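Local coordinates for protein ultraspiracle (Drosophila melanogaster, PDB 1HG4) that acts as a nuclear hormone receptor and transcription factor, whose ligand-binding domain here holds a phospholipid and is locked in an inactive conformation, at residues 71-74 and 80-83; 83-88 and 260-265. All coordinates share one frame; numbering follows the deposited sequence.

Interaction 1. Residues 71-74 and 80-83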
# COMPACT_ATOMS: atom_id res chain seq x y z
N PRO A 71 6.24 9.79 -14.40
CA PRO A 71 5.09 10.12 -13.55
C PRO A 71 5.35 9.91 -12.06
O PRO A 71 5.76 8.82 -11.65
CB PRO A 71 3.99 9.19 -14.07
CG PRO A 71 4.32 9.05 -15.52
CD PRO A 71 5.84 8.88 -15.50
N HIS A 72 5.14 10.97 -11.28
CA HIS A 72 5.31 10.97 -9.81
C HIS A 72 6.72 10.93 -9.24
O HIS A 72 6.91 11.29 -8.07
CB HIS A 72 4.49 9.83 -9.19
CG HIS A 72 3.01 9.99 -9.36
ND1 HIS A 72 2.22 10.59 -8.41
CD2 HIS A 72 2.20 9.69 -10.40
CE1 HIS A 72 0.98 10.66 -8.86
NE2 HIS A 72 0.94 10.12 -10.06
N PHE A 73 7.69 10.49 -10.04
CA PHE A 73 9.08 10.38 -9.58
C PHE A 73 9.59 11.61 -8.83
O PHE A 73 10.07 11.50 -7.70
CB PHE A 73 10.02 10.10 -10.75
CG PHE A 73 11.42 9.75 -10.32
CD1 PHE A 73 11.71 8.50 -9.78
CD2 PHE A 73 12.45 10.67 -10.45
CE1 PHE A 73 12.99 8.18 -9.37
CE2 PHE A 73 13.75 10.35 -10.05
CZ PHE A 73 14.02 9.11 -9.51
N ALA A 74 9.50 12.77 -9.47
CA ALA A 74 9.97 14.02 -8.87
C ALA A 74 9.20 14.42 -7.63
O ALA A 74 9.58 15.37 -6.93
CB ALA A 74 9.92 15.15 -9.89
N ASP A 80 14.49 9.55 -1.54
CA ASP A 80 13.93 8.35 -2.14
C ASP A 80 14.38 8.25 -3.60
O ASP A 80 14.74 7.17 -4.07
CB ASP A 80 12.39 8.35 -2.09
CG ASP A 80 11.84 7.85 -0.77
OD1 ASP A 80 12.58 7.19 -0.01
OD2 ASP A 80 10.64 8.11 -0.49
N GLN A 81 14.35 9.38 -4.30
CA GLN A 81 14.72 9.43 -5.71
C GLN A 81 16.13 8.92 -5.93
O GLN A 81 16.41 8.21 -6.91
CB GLN A 81 14.61 10.86 -6.24
CG GLN A 81 13.20 11.41 -6.25
CD GLN A 81 13.16 12.84 -6.75
OE1 GLN A 81 13.84 13.18 -7.72
NE2 GLN A 81 12.36 13.68 -6.10
N VAL A 82 17.02 9.27 -5.01
CA VAL A 82 18.41 8.87 -5.08
C VAL A 82 18.53 7.36 -4.92
O VAL A 82 19.29 6.72 -5.65
CB VAL A 82 19.26 9.59 -3.99
CG1 VAL A 82 20.61 8.91 -3.82
CG2 VAL A 82 19.45 11.05 -4.37
N ILE A 83 17.78 6.81 -3.97
CA ILE A 83 17.83 5.37 -3.71
C ILE A 83 17.30 4.55 -4.88
O ILE A 83 17.87 3.51 -5.24
CB ILE A 83 17.04 5.02 -2.41
CG1 ILE A 83 17.77 5.61 -1.20
CG2 ILE A 83 16.92 3.51 -2.24
CD1 ILE A 83 17.04 5.35 0.12

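Interaction 2. Residues 83-88 and 260-265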
# COMPACT_ATOMS: atom_id res chain seq x y z
N ILE A 83 17.78 6.81 -3.97
CA ILE A 83 17.83 5.37 -3.71
C ILE A 83 17.30 4.55 -4.88
O ILE A 83 17.87 3.51 -5.24
CB ILE A 83 17.04 5.02 -2.41
CG1 ILE A 83 17.77 5.61 -1.20
CG2 ILE A 83 16.92 3.51 -2.24
CD1 ILE A 83 17.04 5.35 0.12
N LEU A 84 16.23 5.03 -5.50
CA LEU A 84 15.63 4.34 -6.64
C LEU A 84 16.61 4.26 -7.80
O LEU A 84 16.73 3.21 -8.43
CB LEU A 84 14.35 5.05 -7.09
CG LEU A 84 13.21 5.01 -6.07
CD1 LEU A 84 12.09 5.96 -6.47
CD2 LEU A 84 12.69 3.59 -5.97
N LEU A 85 17.29 5.37 -8.08
CA LEU A 85 18.25 5.40 -9.17
C LEU A 85 19.46 4.50 -8.88
O LEU A 85 19.95 3.81 -9.77
CB LEU A 85 18.71 6.83 -9.42
CG LEU A 85 17.67 7.74 -10.09
CD1 LEU A 85 18.16 9.18 -10.08
CD2 LEU A 85 17.43 7.27 -11.50
N LYS A 86 19.92 4.50 -7.64
CA LYS A 86 21.06 3.69 -7.24
C LYS A 86 20.75 2.20 -7.37
O LYS A 86 21.62 1.39 -7.68
CB LYS A 86 21.45 4.03 -5.80
CG LYS A 86 22.52 3.14 -5.20
CD LYS A 86 23.86 3.36 -5.87
CE LYS A 86 24.88 2.37 -5.34
NZ LYS A 86 24.90 2.35 -3.84
N ALA A 87 19.50 1.84 -7.13
CA ALA A 87 19.12 0.44 -7.20
C ALA A 87 18.81 -0.06 -8.60
O ALA A 87 19.03 -1.21 -8.91
CB ALA A 87 17.91 0.17 -6.28
N ALA A 88 18.31 0.80 -9.48
CA ALA A 88 17.96 0.34 -10.83
C ALA A 88 18.89 0.70 -12.00
O ALA A 88 18.74 0.09 -13.07
CB ALA A 88 16.51 0.80 -11.17
N GLU A 260 25.80 10.71 -4.40
CA GLU A 260 26.07 12.14 -4.49
C GLU A 260 25.89 12.67 -5.90
O GLU A 260 25.29 13.72 -6.10
CB GLU A 260 27.48 12.45 -4.01
CG GLU A 260 27.65 12.49 -2.50
CD GLU A 260 29.09 12.75 -2.09
OE1 GLU A 260 29.73 13.65 -2.68
OE2 GLU A 260 29.58 12.04 -1.18
N LEU A 261 26.41 11.93 -6.88
CA LEU A 261 26.31 12.36 -8.26
C LEU A 261 24.86 12.46 -8.71
O LEU A 261 24.48 13.40 -9.41
CB LEU A 261 27.10 11.40 -9.16
CG LEU A 261 28.63 11.34 -9.00
CD1 LEU A 261 29.01 11.04 -7.57
CD2 LEU A 261 29.20 10.27 -9.90
N PHE A 262 24.03 11.51 -8.28
CA PHE A 262 22.61 11.52 -8.62
C PHE A 262 21.92 12.70 -7.95
O PHE A 262 21.15 13.44 -8.57
CB PHE A 262 21.93 10.22 -8.14
CG PHE A 262 22.16 9.03 -9.03
CD1 PHE A 262 22.34 9.19 -10.40
CD2 PHE A 262 22.15 7.75 -8.50
CE1 PHE A 262 22.51 8.08 -11.24
CE2 PHE A 262 22.31 6.62 -9.32
CZ PHE A 262 22.49 6.78 -10.69
N LEU A 263 22.21 12.88 -6.67
CA LEU A 263 21.63 13.96 -5.89
C LEU A 263 21.93 15.31 -6.52
O LEU A 263 21.06 16.19 -6.58
CB LEU A 263 22.18 13.93 -4.47
CG LEU A 263 21.24 14.25 -3.31
CD1 LEU A 263 22.06 14.35 -2.04
CD2 LEU A 263 20.48 15.53 -3.57
N GLU A 264 23.17 15.48 -6.97
CA GLU A 264 23.59 16.73 -7.57
C GLU A 264 22.91 17.03 -8.89
O GLU A 264 22.55 18.18 -9.15
CB GLU A 264 25.11 16.76 -7.70
CG GLU A 264 25.82 16.43 -6.37
CD GLU A 264 27.33 16.61 -6.43
OE1 GLU A 264 27.95 16.21 -7.45
OE2 GLU A 264 27.90 17.12 -5.43
N GLN A 265 22.71 16.02 -9.73
CA GLN A 265 22.05 16.28 -11.01
C GLN A 265 20.57 16.56 -10.74
O GLN A 265 19.99 17.44 -11.37
CB GLN A 265 22.18 15.10 -11.97
CG GLN A 265 21.78 15.46 -13.40
CD GLN A 265 21.96 14.33 -14.40
OE1 GLN A 265 22.91 13.56 -14.31
NE2 GLN A 265 21.05 14.23 -15.37

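Interaction 1. Residues 71-74 and 80-83
Phe73 and Gln81 meet inside the signature region of the nuclear receptor ligand-binding domain, where the loop after helix 46-68 turns back against the start of helix 78-100. The tight part is a CH-pi contact: Gln81 CG lies over one face of the Phe73 ring, 4.2 Å from its centroid and displaced toward the rim. Phe73 CG is anti to the backbone N (chi1 -170°), which swings the ring out to the helix and brings Phe73 CZ to 3.6 Å from Gln81 O. Phenylalanine offers a broad apolar face, and glutamine suits the other side because its methylenes can pack on that face while its amide serves the polar loop backbone. The amide plane is turned 60° from the ring, with Gln81 OE1 3.7 Å from Phe73 CE2, and Gln81 NE2 is hydrogen-bonded to Val76 O. Leu266 and Arg216 of a second subunit pack on Gln81, while Leu84 and Leu85 of helix 78-100 pack on the Phe73 ring. The looser side lies at Ala74, which is partly exposed and whose CB points away from the helix. There the loop approaches through its backbone, with Ala74 O 3.4 Å from Gln81 NE2.

Interaction 2. Residues 83-88 and 260-265
The ring of Phe262 lies against Leu85 in the apolar part of this contact, a CH-pi arrangement in which Leu85 CB stands over one ring face, 3.8 Å from the centroid and 20° off the normal. The approach is displaced toward the rim, so Leu85 CB comes closest to Phe262 CE2, at 3.6 Å. Leu85 CB thus lies over the CE2 side, and Leu85 CD1 over the CG and CD1 side, 4.1 Å from Phe262 CG. Phe262 CG sits beside its own backbone N and anti to the carbonyl carbon (chi1 -79°), with the ring directed at helix 78-100. A flat, wide group suits this place because it can lie against the backbone as well: Phe262 CE2 is also 3.6 Å from Leu85 C, and Lys86 N approaches the ring obliquely at a similar distance. Helix 258-266, the C-terminal helix of the ligand-binding domain, here lies against helices 46-68 and 78-100, in the groove where receptors of this family typically receive coactivator helices; this is consistent with the inactive state. Val64 of helix 46-68 also touches Phe262, while Ala67 and Leu266 pack on Leu85. The polar interaction belongs to the partly exposed Lys86. Its CB only brushes the ring, 4.5 Å from Phe262 CE2, and lysine suits the place because its ammonium NZ reaches on to a salt bridge with Glu259 OE2, also on helix 258-266.

How the interactions relate
The two interactions have centres about 9 Å apart on the same side of the chain's centre and share Ile83, where the helical segment of interaction 1 ends and that of interaction 2 begins on helix 78-100. Interaction 1 is local, with its segments only six residues apart, whereas interaction 2 brings in helix 258-266 from far along the chain. They also touch directly: Phe73 CZ is 3.9 Å from Leu85 CG, and Val82 CG2 is 3.8 Å from Leu263 CG. Apolar contacts therefore run on from the loop at 71-74 through helix 78-100 to helix 258-266, consistent with that C-terminal helix being held in the inactive position.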